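Local coordinates for protein PaxB (Photorhabdus luminescens, PDB 6EK4) that probably acts as one component of a two-component alpha-helical pore-forming toxin of the YaxAB type, which perforates target membranes, at residues Q315-N318 against T319-K323; K174-L177 against V178-N182; Q290-K293 against E294-T297; E41-Q44 against E45-R49. One frame throughout, in Å; residues are numbered along the deposited sequence.

Overall arrangement
The four contacts are short helical stretches of about two turns spaced along a very elongated, mostly helical chain. In sequence, contact 4 comes first, in the opening turns of helix 42-73, followed by contact 2 on helix 149-193, then contacts 3 and 1, both on the long helix 247-321. Contacts 1 and 2 lie on opposite sides of the chain's centre, with centres about 90 Å apart. Contact 3 is the central one, and its centre is about 15 Å from that of contact 4; the two touch, Ile-291 packing on Thr-47. Helix 247-321 therefore runs through most of the molecule, carrying contacts 3 and 1 and, nearer its start, pairing with the helix of contact 2.

Contact 1 of 4, residues Q315-N318 against T319-K323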
loop_
_atom_site.group_PDB
_atom_site.type_symbol
_atom_site.label_atom_id
_atom_site.label_comp_id
_atom_site.label_asym_id
_atom_site.label_seq_id
_atom_site.Cartn_x
_atom_site.Cartn_y
_atom_site.Cartn_z
ATOM N N GLN A 315 -8.287 -15.666 -34.637
ATOM C CA GLN A 315 -7.823 -17.011 -34.981
ATOM C C GLN A 315 -8.937 -17.812 -35.658
ATOM O O GLN A 315 -8.701 -18.503 -36.652
ATOM C CB GLN A 315 -7.335 -17.742 -33.728
ATOM C CG GLN A 315 -6.521 -18.993 -34.002
ATOM C CD GLN A 315 -5.901 -19.572 -32.742
ATOM O OE1 GLN A 315 -6.434 -19.410 -31.643
ATOM N NE2 GLN A 315 -4.770 -20.253 -32.896
ATOM N N LEU A 316 -10.148 -17.710 -35.114
ATOM C CA LEU A 316 -11.324 -18.352 -35.701
ATOM C C LEU A 316 -11.798 -17.615 -36.954
ATOM O O LEU A 316 -12.395 -18.223 -37.844
ATOM C CB LEU A 316 -12.467 -18.420 -34.682
ATOM C CG LEU A 316 -12.192 -19.228 -33.410
ATOM C CD1 LEU A 316 -13.303 -19.019 -32.394
ATOM C CD2 LEU A 316 -12.033 -20.707 -33.723
ATOM N N GLN A 317 -11.537 -16.310 -37.015
ATOM C CA GLN A 317 -11.892 -15.498 -38.181
ATOM C C GLN A 317 -11.109 -15.948 -39.414
ATOM O O GLN A 317 -11.684 -16.127 -40.487
ATOM C CB GLN A 317 -11.622 -14.014 -37.905
ATOM C CG GLN A 317 -12.122 -13.060 -38.983
ATOM C CD GLN A 317 -13.635 -13.053 -39.115
ATOM O OE1 GLN A 317 -14.357 -13.094 -38.121
ATOM N NE2 GLN A 317 -14.119 -12.995 -40.350
ATOM N N ASN A 318 -9.803 -16.139 -39.246
ATOM C CA ASN A 318 -8.928 -16.561 -40.343
ATOM C C ASN A 318 -9.212 -17.983 -40.830
ATOM O O ASN A 318 -8.858 -18.338 -41.957
ATOM C CB ASN A 318 -7.456 -16.435 -39.933
ATOM C CG ASN A 318 -7.039 -14.996 -39.671
ATOM O OD1 ASN A 318 -7.664 -14.056 -40.163
ATOM N ND2 ASN A 318 -5.977 -14.820 -38.892
ATOM N N THR A 319 -9.844 -18.792 -39.982
ATOM C CA THR A 319 -10.253 -20.144 -40.355
ATOM C C THR A 319 -11.434 -20.125 -41.330
ATOM O O THR A 319 -11.536 -20.993 -42.199
ATOM C CB THR A 319 -10.636 -20.977 -39.114
ATOM O OG1 THR A 319 -9.594 -20.887 -38.135
ATOM C CG2 THR A 319 -10.855 -22.441 -39.481
ATOM N N ILE A 320 -12.316 -19.136 -41.185
ATOM C CA ILE A 320 -13.520 -19.036 -42.018
ATOM C C ILE A 320 -13.485 -17.890 -43.041
ATOM O O ILE A 320 -14.490 -17.626 -43.704
ATOM C CB ILE A 320 -14.800 -18.924 -41.154
ATOM C CG1 ILE A 320 -14.857 -17.588 -40.400
ATOM C CG2 ILE A 320 -14.880 -20.091 -40.179
ATOM C CD1 ILE A 320 -16.214 -17.291 -39.800
ATOM N N ASP A 321 -12.344 -17.213 -43.169
ATOM C CA ASP A 321 -12.176 -16.187 -44.204
ATOM C C ASP A 321 -12.058 -16.852 -45.572
ATOM O O ASP A 321 -12.838 -16.563 -46.479
ATOM C CB ASP A 321 -10.936 -15.318 -43.941
ATOM C CG ASP A 321 -11.170 -14.249 -42.880
ATOM O OD1 ASP A 321 -12.337 -13.876 -42.630
ATOM O OD2 ASP A 321 -10.172 -13.773 -42.295
ATOM N N GLY A 322 -11.080 -17.745 -45.703
ATOM C CA GLY A 322 -10.849 -18.476 -46.947
ATOM C C GLY A 322 -11.552 -19.820 -46.957
ATOM O O GLY A 322 -12.725 -19.920 -46.590
ATOM N N LYS A 323 -10.829 -20.858 -47.376
ATOM C CA LYS A 323 -11.382 -22.209 -47.461
ATOM C C LYS A 323 -11.480 -22.821 -46.065
ATOM O O LYS A 323 -10.591 -22.630 -45.235
ATOM C CB LYS A 323 -10.513 -23.092 -48.366
ATOM C CG LYS A 323 -11.298 -24.113 -49.173
ATOM C CD LYS A 323 -11.990 -23.457 -50.359
ATOM C CE LYS A 323 -12.925 -24.422 -51.070
ATOM N NZ LYS A 323 -13.702 -23.742 -52.142
#
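Gln-317 and Asp-321, one turn apart near the end of helix 247-321, are joined by a side-chain hydrogen bond. NE2 of Gln-317 donates to OD1 of Asp-321 at 3.0 Å, with an N-H...O angle of 152°. The carboxylate is met on its syn side, a little out of its plane, and the two side chains cross at about a right angle with amide and carboxylate planes 47° apart. What brings the amide there is a bend: CG of Gln-317 lies anti to its backbone N, and the chain then turns at chi2 (65°), sending NE2 forward along the helix to Asp-321. Between them, Thr-319 folds its hydroxyl back, OG1 giving a hydrogen bond of 2.9 Å to Gln-315 O one turn earlier.

The backbone beneath is looser than in a regular helix. Leu-316 O draws weak bonds from both Thr-319 N and Ile-320 N, while Ile-320 N also bonds to Gln-317 O at 3.2 Å, an i to i+3 link.

Further out, OE1 of Gln-315 accepts from the hydroxyl of Tyr-14. Leu-316 is buried between Val-119 and Val-122 of helix 101-141 and Leu-329 and Ile-332 of helix 326-348; Ile-320 rests on Val-119. The whole is characteristic of the last turns of an amphipathic helix in a helical bundle: apolar side chains face the neighbouring helices, and an i to i+4 polar pair spans the more open side.

Contact 2 of 4, residues K174-L177 against V178-N182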
loop_
_atom_site.group_PDB
_atom_site.type_symbol
_atom_site.label_atom_id
_atom_site.label_comp_id
_atom_site.label_asym_id
_atom_site.label_seq_id
_atom_site.Cartn_x
_atom_site.Cartn_y
_atom_site.Cartn_z
ATOM N N LYS A 174 15.925 19.582 28.239
ATOM C CA LYS A 174 15.264 19.149 29.469
ATOM C C LYS A 174 16.235 18.357 30.341
ATOM O O LYS A 174 16.298 18.565 31.553
ATOM C CB LYS A 174 14.037 18.287 29.162
ATOM C CG LYS A 174 13.037 18.199 30.308
ATOM C CD LYS A 174 12.457 16.800 30.477
ATOM C CE LYS A 174 11.732 16.310 29.233
ATOM N NZ LYS A 174 11.162 14.947 29.430
ATOM N N ALA A 175 16.990 17.453 29.715
ATOM C CA ALA A 175 17.969 16.624 30.424
ATOM C C ALA A 175 19.031 17.456 31.145
ATOM O O ALA A 175 19.491 17.074 32.223
ATOM C CB ALA A 175 18.630 15.647 29.462
ATOM N N LYS A 176 19.417 18.585 30.552
ATOM C CA LYS A 176 20.369 19.500 31.183
ATOM C C LYS A 176 19.736 20.208 32.382
ATOM O O LYS A 176 20.356 20.335 33.437
ATOM C CB LYS A 176 20.877 20.545 30.183
ATOM C CG LYS A 176 22.145 21.256 30.645
ATOM C CD LYS A 176 22.045 22.770 30.524
ATOM C CE LYS A 176 23.187 23.459 31.257
ATOM N NZ LYS A 176 22.928 24.911 31.460
ATOM N N LEU A 177 18.503 20.675 32.210
ATOM C CA LEU A 177 17.764 21.331 33.291
ATOM C C LEU A 177 17.449 20.379 34.449
ATOM O O LEU A 177 17.348 20.816 35.594
ATOM C CB LEU A 177 16.467 21.958 32.759
ATOM C CG LEU A 177 16.531 23.399 32.232
ATOM C CD1 LEU A 177 17.834 23.711 31.507
ATOM C CD2 LEU A 177 15.335 23.672 31.331
ATOM N N VAL A 178 17.293 19.090 34.150
ATOM C CA VAL A 178 17.010 18.084 35.178
ATOM C C VAL A 178 18.196 17.911 36.131
ATOM O O VAL A 178 17.999 17.814 37.344
ATOM C CB VAL A 178 16.602 16.720 34.564
ATOM C CG1 VAL A 178 16.610 15.611 35.613
ATOM C CG2 VAL A 178 15.225 16.816 33.919
ATOM N N VAL A 179 19.416 17.868 35.594
ATOM C CA VAL A 179 20.606 17.765 36.450
ATOM C C VAL A 179 20.862 19.081 37.189
ATOM O O VAL A 179 21.182 19.067 38.374
ATOM C CB VAL A 179 21.875 17.280 35.695
ATOM C CG1 VAL A 179 21.618 15.932 35.037
ATOM C CG2 VAL A 179 22.360 18.288 34.661
ATOM N N ASP A 180 20.688 20.209 36.498
ATOM C CA ASP A 180 20.822 21.535 37.119
ATOM C C ASP A 180 19.852 21.703 38.289
ATOM O O ASP A 180 20.188 22.319 39.302
ATOM C CB ASP A 180 20.585 22.647 36.089
ATOM C CG ASP A 180 21.701 22.746 35.059
ATOM O OD1 ASP A 180 22.548 21.831 34.991
ATOM O OD2 ASP A 180 21.724 23.745 34.308
ATOM N N ARG A 181 18.648 21.156 38.136
ATOM C CA ARG A 181 17.661 21.123 39.213
ATOM C C ARG A 181 18.116 20.192 40.337
ATOM O O ARG A 181 18.041 20.553 41.511
ATOM C CB ARG A 181 16.297 20.678 38.669
ATOM C CG ARG A 181 15.270 20.303 39.726
ATOM C CD ARG A 181 13.929 19.980 39.091
ATOM N NE ARG A 181 13.110 19.112 39.938
ATOM C CZ ARG A 181 13.265 17.792 40.056
ATOM N NH1 ARG A 181 14.221 17.152 39.385
ATOM N NH2 ARG A 181 12.458 17.103 40.857
ATOM N N ASN A 182 18.584 19.000 39.973
ATOM C CA ASN A 182 19.032 18.011 40.958
ATOM C C ASN A 182 20.275 18.442 41.740
ATOM O O ASN A 182 20.488 17.982 42.861
ATOM C CB ASN A 182 19.278 16.648 40.294
ATOM C CG ASN A 182 17.988 15.931 39.925
ATOM O OD1 ASN A 182 16.914 16.244 40.440
ATOM N ND2 ASN A 182 18.093 14.956 39.029
#
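Lys-174 to Asn-182 is regular alpha-helix, its i to i+4 backbone bonds running from Val-178 N to Lys-174 O at 2.8 Å through to Arg-181 N on Leu-177 O at 2.9 Å, with a longer, weak one between Val-179 N and Ala-175 O. On the side chains, the one charged pair across this turn is Lys-176 with Asp-180. NZ of Lys-176 reaches OD2 of Asp-180 at 3.3 Å, a salt bridge whose hydrogen bond is weak. The ammonium is not alone in touching the carboxylate, because CE of the same lysine lies 3.4 Å from that OD2, so the last part of the aliphatic chain runs beside it. Asp-180 comes from one turn further on with its CG beside its own backbone N (chi1 -70°), which points the carboxylate back toward Lys-176.

Lys-174 and Val-178 make a single loose apolar approach, CD of the lysine 4.4 Å from CG2 of the valine; the ammonium goes to Asn-265 and Glu-171. Of the Arg-181 side chain, CB alone comes close to Lys-174 to Leu-177, and its guanidinium pairs with Asp-258.

Those outside partners place the turn. Lys-174 and Leu-177 pack on Ile-261 and Ile-264 of helix 247-321, and Arg-181 reaches across to Asp-258, so helix 149-193 and helix 247-321 lie side by side here and run antiparallel.

Contact 3 of 4, residues Q290-K293 against E294-T297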
loop_
_atom_site.group_PDB
_atom_site.type_symbol
_atom_site.label_atom_id
_atom_site.label_comp_id
_atom_site.label_asym_id
_atom_site.label_seq_id
_atom_site.Cartn_x
_atom_site.Cartn_y
_atom_site.Cartn_z
ATOM N N GLN A 290 0.846 2.213 -2.911
ATOM C CA GLN A 290 0.672 0.767 -3.014
ATOM C C GLN A 290 -0.555 0.416 -3.858
ATOM O O GLN A 290 -0.523 -0.546 -4.621
ATOM C CB GLN A 290 0.556 0.138 -1.620
ATOM C CG GLN A 290 0.530 -1.386 -1.604
ATOM C CD GLN A 290 1.755 -2.015 -2.243
ATOM O OE1 GLN A 290 1.650 -3.009 -2.964
ATOM N NE2 GLN A 290 2.925 -1.440 -1.985
ATOM N N ILE A 291 -1.628 1.194 -3.718
ATOM C CA ILE A 291 -2.841 0.996 -4.521
ATOM C C ILE A 291 -2.548 1.142 -6.018
ATOM O O ILE A 291 -3.098 0.399 -6.831
ATOM C CB ILE A 291 -3.981 1.953 -4.087
ATOM C CG1 ILE A 291 -4.619 1.443 -2.791
ATOM C CG2 ILE A 291 -5.053 2.076 -5.165
ATOM C CD1 ILE A 291 -5.522 2.445 -2.102
ATOM N N ASP A 292 -1.681 2.088 -6.374
ATOM C CA ASP A 292 -1.274 2.265 -7.768
ATOM C C ASP A 292 -0.447 1.079 -8.266
ATOM O O ASP A 292 -0.576 0.672 -9.422
ATOM C CB ASP A 292 -0.474 3.558 -7.949
ATOM C CG ASP A 292 -0.285 3.922 -9.412
ATOM O OD1 ASP A 292 -1.287 4.257 -10.079
ATOM O OD2 ASP A 292 0.865 3.873 -9.898
ATOM N N LYS A 293 0.399 0.533 -7.394
ATOM C CA LYS A 293 1.229 -0.623 -7.743
ATOM C C LYS A 293 0.412 -1.913 -7.827
ATOM O O LYS A 293 0.706 -2.780 -8.651
ATOM C CB LYS A 293 2.383 -0.781 -6.749
ATOM C CG LYS A 293 3.434 0.313 -6.866
ATOM C CD LYS A 293 4.513 0.183 -5.803
ATOM C CE LYS A 293 5.496 1.340 -5.872
ATOM N NZ LYS A 293 6.496 1.302 -4.770
ATOM N N GLU A 294 -0.604 -2.039 -6.977
ATOM C CA GLU A 294 -1.539 -3.164 -7.054
ATOM C C GLU A 294 -2.427 -3.046 -8.296
ATOM O O GLU A 294 -2.767 -4.054 -8.918
ATOM C CB GLU A 294 -2.410 -3.244 -5.796
ATOM C CG GLU A 294 -1.648 -3.536 -4.506
ATOM C CD GLU A 294 -1.134 -4.961 -4.400
ATOM O OE1 GLU A 294 -1.431 -5.792 -5.285
ATOM O OE2 GLU A 294 -0.421 -5.252 -3.415
ATOM N N ARG A 295 -2.798 -1.816 -8.649
ATOM C CA ARG A 295 -3.585 -1.566 -9.857
ATOM C C ARG A 295 -2.791 -1.904 -11.117
ATOM O O ARG A 295 -3.338 -2.452 -12.071
ATOM C CB ARG A 295 -4.049 -0.108 -9.916
ATOM C CG ARG A 295 -4.822 0.231 -11.183
ATOM C CD ARG A 295 -5.465 1.602 -11.119
ATOM N NE ARG A 295 -4.479 2.678 -11.053
ATOM C CZ ARG A 295 -4.765 3.974 -11.165
ATOM N NH1 ARG A 295 -6.018 4.379 -11.358
ATOM N NH2 ARG A 295 -3.790 4.873 -11.089
ATOM N N THR A 296 -1.506 -1.560 -11.119
ATOM C CA THR A 296 -0.621 -1.890 -12.233
ATOM C C THR A 296 -0.493 -3.406 -12.397
ATOM O O THR A 296 -0.467 -3.910 -13.520
ATOM C CB THR A 296 0.779 -1.269 -12.041
ATOM O OG1 THR A 296 0.659 0.154 -11.933
ATOM C CG2 THR A 296 1.696 -1.606 -13.211
ATOM N N THR A 297 -0.429 -4.124 -11.277
ATOM C CA THR A 297 -0.289 -5.581 -11.295
ATOM C C THR A 297 -1.518 -6.277 -11.884
ATOM O O THR A 297 -1.377 -7.189 -12.699
ATOM C CB THR A 297 -0.019 -6.137 -9.880
ATOM O OG1 THR A 297 1.232 -5.632 -9.400
ATOM C CG2 THR A 297 0.027 -7.661 -9.884
HETATM O O HOH W 1 -1.888 1.955 -11.920
#
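The carbonyl oxygen of Asp-292 is gripped twice by Thr-296: the backbone N donates at 3.0 Å and the hydroxyl OG1 at 2.8 Å, coming from opposite faces of the carbonyl plane. The setting is the long helix 247-321, where a threonine hydroxyl folds back on the carbonyl four residues earlier. Thr-297 does the same one residue on, OG1 bonding to Lys-293 O at 3.0 Å while its own N shares that oxygen. Both hydroxyls sit beside their backbone N, the position from which they can reach back down the helix.

Across the turn Asp-292 also forms an i to i+3 salt bridge. Its OD1 takes a hydrogen bond from NH2 of Arg-295 at 2.8 Å, angle 159°, meeting the guanidinium at its edge and close to its plane, although carboxylate and guanidinium planes stand 73° apart. The other end of the guanidinium is claimed from outside, NH1 donating to the carbonyl oxygens of Val-140 and Val-143, so Arg-295 ties this helix to the end of helix 101-141 and the loop after it. A water closes the pair, donating to Asp-292 OD1 at 3.0 Å and accepting from Arg-295 NE at 2.8 Å.

Contact 4 of 4, residues E41-Q44 against E45-R49; sequences EIIQ and EKTLR
Lys-46 crosses the side chain of Ile-42, one turn earlier, at an angle, CE of the lysine 4.0 Å from CG1 of the isoleucine. The chain is extended beyond CG, which takes the ammonium clear of this turn to the carbonyl oxygen of Val-144, while its side chain also touches Val-143 and Ile-145.

On another side of the helix Thr-47 holds its hydroxyl between the backbone N and the carbonyl carbon (chi1 48°). From there OG1 lies 2.9 Å from Ile-43 O and 2.8 Å from Gln-44 O; its one proton has two acceptors within reach, and which it bonds is not settled. The methyl of Thr-47 meets CG2 of Ile-43 at 4.2 Å, a buried apolar touch facing Val-288 and Ile-291 of helix 247-321.

On the surface, NH2 of Arg-49 makes a salt bridge to OE2 of Glu-45 at 2.8 Å. NH2 meets OE2 from above the carboxylate plane, 62° out of it, with an N-H...O angle of 150°.

The helix begins with Glu-41 O accepting from Glu-45 N at 2.9 Å and Ile-42 O from Lys-46 N at 2.9 Å. Glu-41 occupies the N-cap position. These are the first two turns of helix 42-73 in an alpha-helical bundle, with Ile-43 and Thr-47 against helix 247-321 and the Glu-45/Arg-49 pair on another side.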
loop_
_atom_site.group_PDB
_atom_site.type_symbol
_atom_site.label_atom_id
_atom_site.label_comp_id
_atom_site.label_asym_id
_atom_site.label_seq_id
_atom_site.Cartn_x
_atom_site.Cartn_y
_atom_site.Cartn_z
ATOM N N GLU A 41 -9.089 13.202 1.455
ATOM C CA GLU A 41 -10.545 13.120 1.224
ATOM C C GLU A 41 -10.919 12.838 -0.234
ATOM O O GLU A 41 -11.627 11.867 -0.512
ATOM C CB GLU A 41 -11.284 14.366 1.740
ATOM C CG GLU A 41 -12.766 14.153 2.022
ATOM C CD GLU A 41 -13.024 13.299 3.252
ATOM O OE1 GLU A 41 -12.949 12.056 3.146
ATOM O OE2 GLU A 41 -13.317 13.871 4.326
ATOM N N ILE A 42 -10.469 13.687 -1.156
ATOM C CA ILE A 42 -10.662 13.426 -2.587
ATOM C C ILE A 42 -9.878 12.177 -3.001
ATOM O O ILE A 42 -10.344 11.398 -3.833
ATOM C CB ILE A 42 -10.277 14.641 -3.472
ATOM C CG1 ILE A 42 -10.756 14.443 -4.916
ATOM C CG2 ILE A 42 -8.773 14.891 -3.454
ATOM C CD1 ILE A 42 -12.258 14.318 -5.065
ATOM N N ILE A 43 -8.701 11.990 -2.407
ATOM C CA ILE A 43 -7.912 10.774 -2.605
ATOM C C ILE A 43 -8.643 9.582 -1.989
ATOM O O ILE A 43 -8.675 8.498 -2.572
ATOM C CB ILE A 43 -6.501 10.901 -1.978
ATOM C CG1 ILE A 43 -5.678 11.984 -2.694
ATOM C CG2 ILE A 43 -5.760 9.566 -2.008
ATOM C CD1 ILE A 43 -5.232 11.625 -4.099
ATOM N N GLN A 44 -9.229 9.796 -0.813
ATOM C CA GLN A 44 -10.006 8.762 -0.129
ATOM C C GLN A 44 -11.184 8.292 -0.984
ATOM O O GLN A 44 -11.494 7.104 -1.016
ATOM C CB GLN A 44 -10.518 9.277 1.219
ATOM C CG GLN A 44 -10.797 8.184 2.236
ATOM C CD GLN A 44 -11.198 8.743 3.587
ATOM O OE1 GLN A 44 -10.432 8.679 4.550
ATOM N NE2 GLN A 44 -12.399 9.309 3.663
ATOM N N GLU A 45 -11.831 9.229 -1.674
ATOM C CA GLU A 45 -12.948 8.905 -2.559
ATOM C C GLU A 45 -12.465 8.220 -3.837
ATOM O O GLU A 45 -13.063 7.241 -4.281
ATOM C CB GLU A 45 -13.736 10.168 -2.915
ATOM C CG GLU A 45 -15.063 9.887 -3.604
ATOM C CD GLU A 45 -15.748 11.141 -4.111
ATOM O OE1 GLU A 45 -15.593 12.212 -3.487
ATOM O OE2 GLU A 45 -16.455 11.051 -5.136
ATOM N N LYS A 46 -11.389 8.740 -4.425
ATOM C CA LYS A 46 -10.830 8.172 -5.654
ATOM C C LYS A 46 -10.327 6.741 -5.456
ATOM O O LYS A 46 -10.470 5.906 -6.347
ATOM C CB LYS A 46 -9.699 9.049 -6.200
ATOM C CG LYS A 46 -10.171 10.313 -6.903
ATOM C CD LYS A 46 -9.030 10.972 -7.658
ATOM C CE LYS A 46 -9.373 12.385 -8.098
ATOM N NZ LYS A 46 -8.267 13.006 -8.878
ATOM N N THR A 47 -9.736 6.463 -4.295
ATOM C CA THR A 47 -9.269 5.111 -3.978
ATOM C C THR A 47 -10.436 4.132 -3.857
ATOM O O THR A 47 -10.313 2.965 -4.232
ATOM C CB THR A 47 -8.441 5.076 -2.679
ATOM O OG1 THR A 47 -9.136 5.781 -1.644
ATOM C CG2 THR A 47 -7.075 5.710 -2.896
ATOM N N LEU A 48 -11.565 4.610 -3.337
ATOM C CA LEU A 48 -12.781 3.799 -3.265
ATOM C C LEU A 48 -13.362 3.530 -4.657
ATOM O O LEU A 48 -13.961 2.479 -4.880
ATOM C CB LEU A 48 -13.833 4.462 -2.367
ATOM C CG LEU A 48 -13.496 4.524 -0.873
ATOM C CD1 LEU A 48 -14.473 5.433 -0.141
ATOM C CD2 LEU A 48 -13.483 3.136 -0.247
ATOM N N ARG A 49 -13.187 4.473 -5.583
ATOM C CA ARG A 49 -13.589 4.264 -6.976
ATOM C C ARG A 49 -12.748 3.170 -7.627
ATOM O O ARG A 49 -13.269 2.346 -8.379
ATOM C CB ARG A 49 -13.449 5.549 -7.795
ATOM C CG ARG A 49 -14.428 6.653 -7.438
ATOM C CD ARG A 49 -14.131 7.903 -8.250
ATOM N NE ARG A 49 -14.814 9.089 -7.738
ATOM C CZ ARG A 49 -14.551 10.338 -8.121
ATOM N NH1 ARG A 49 -13.612 10.589 -9.029
ATOM N NH2 ARG A 49 -15.229 11.349 -7.590
#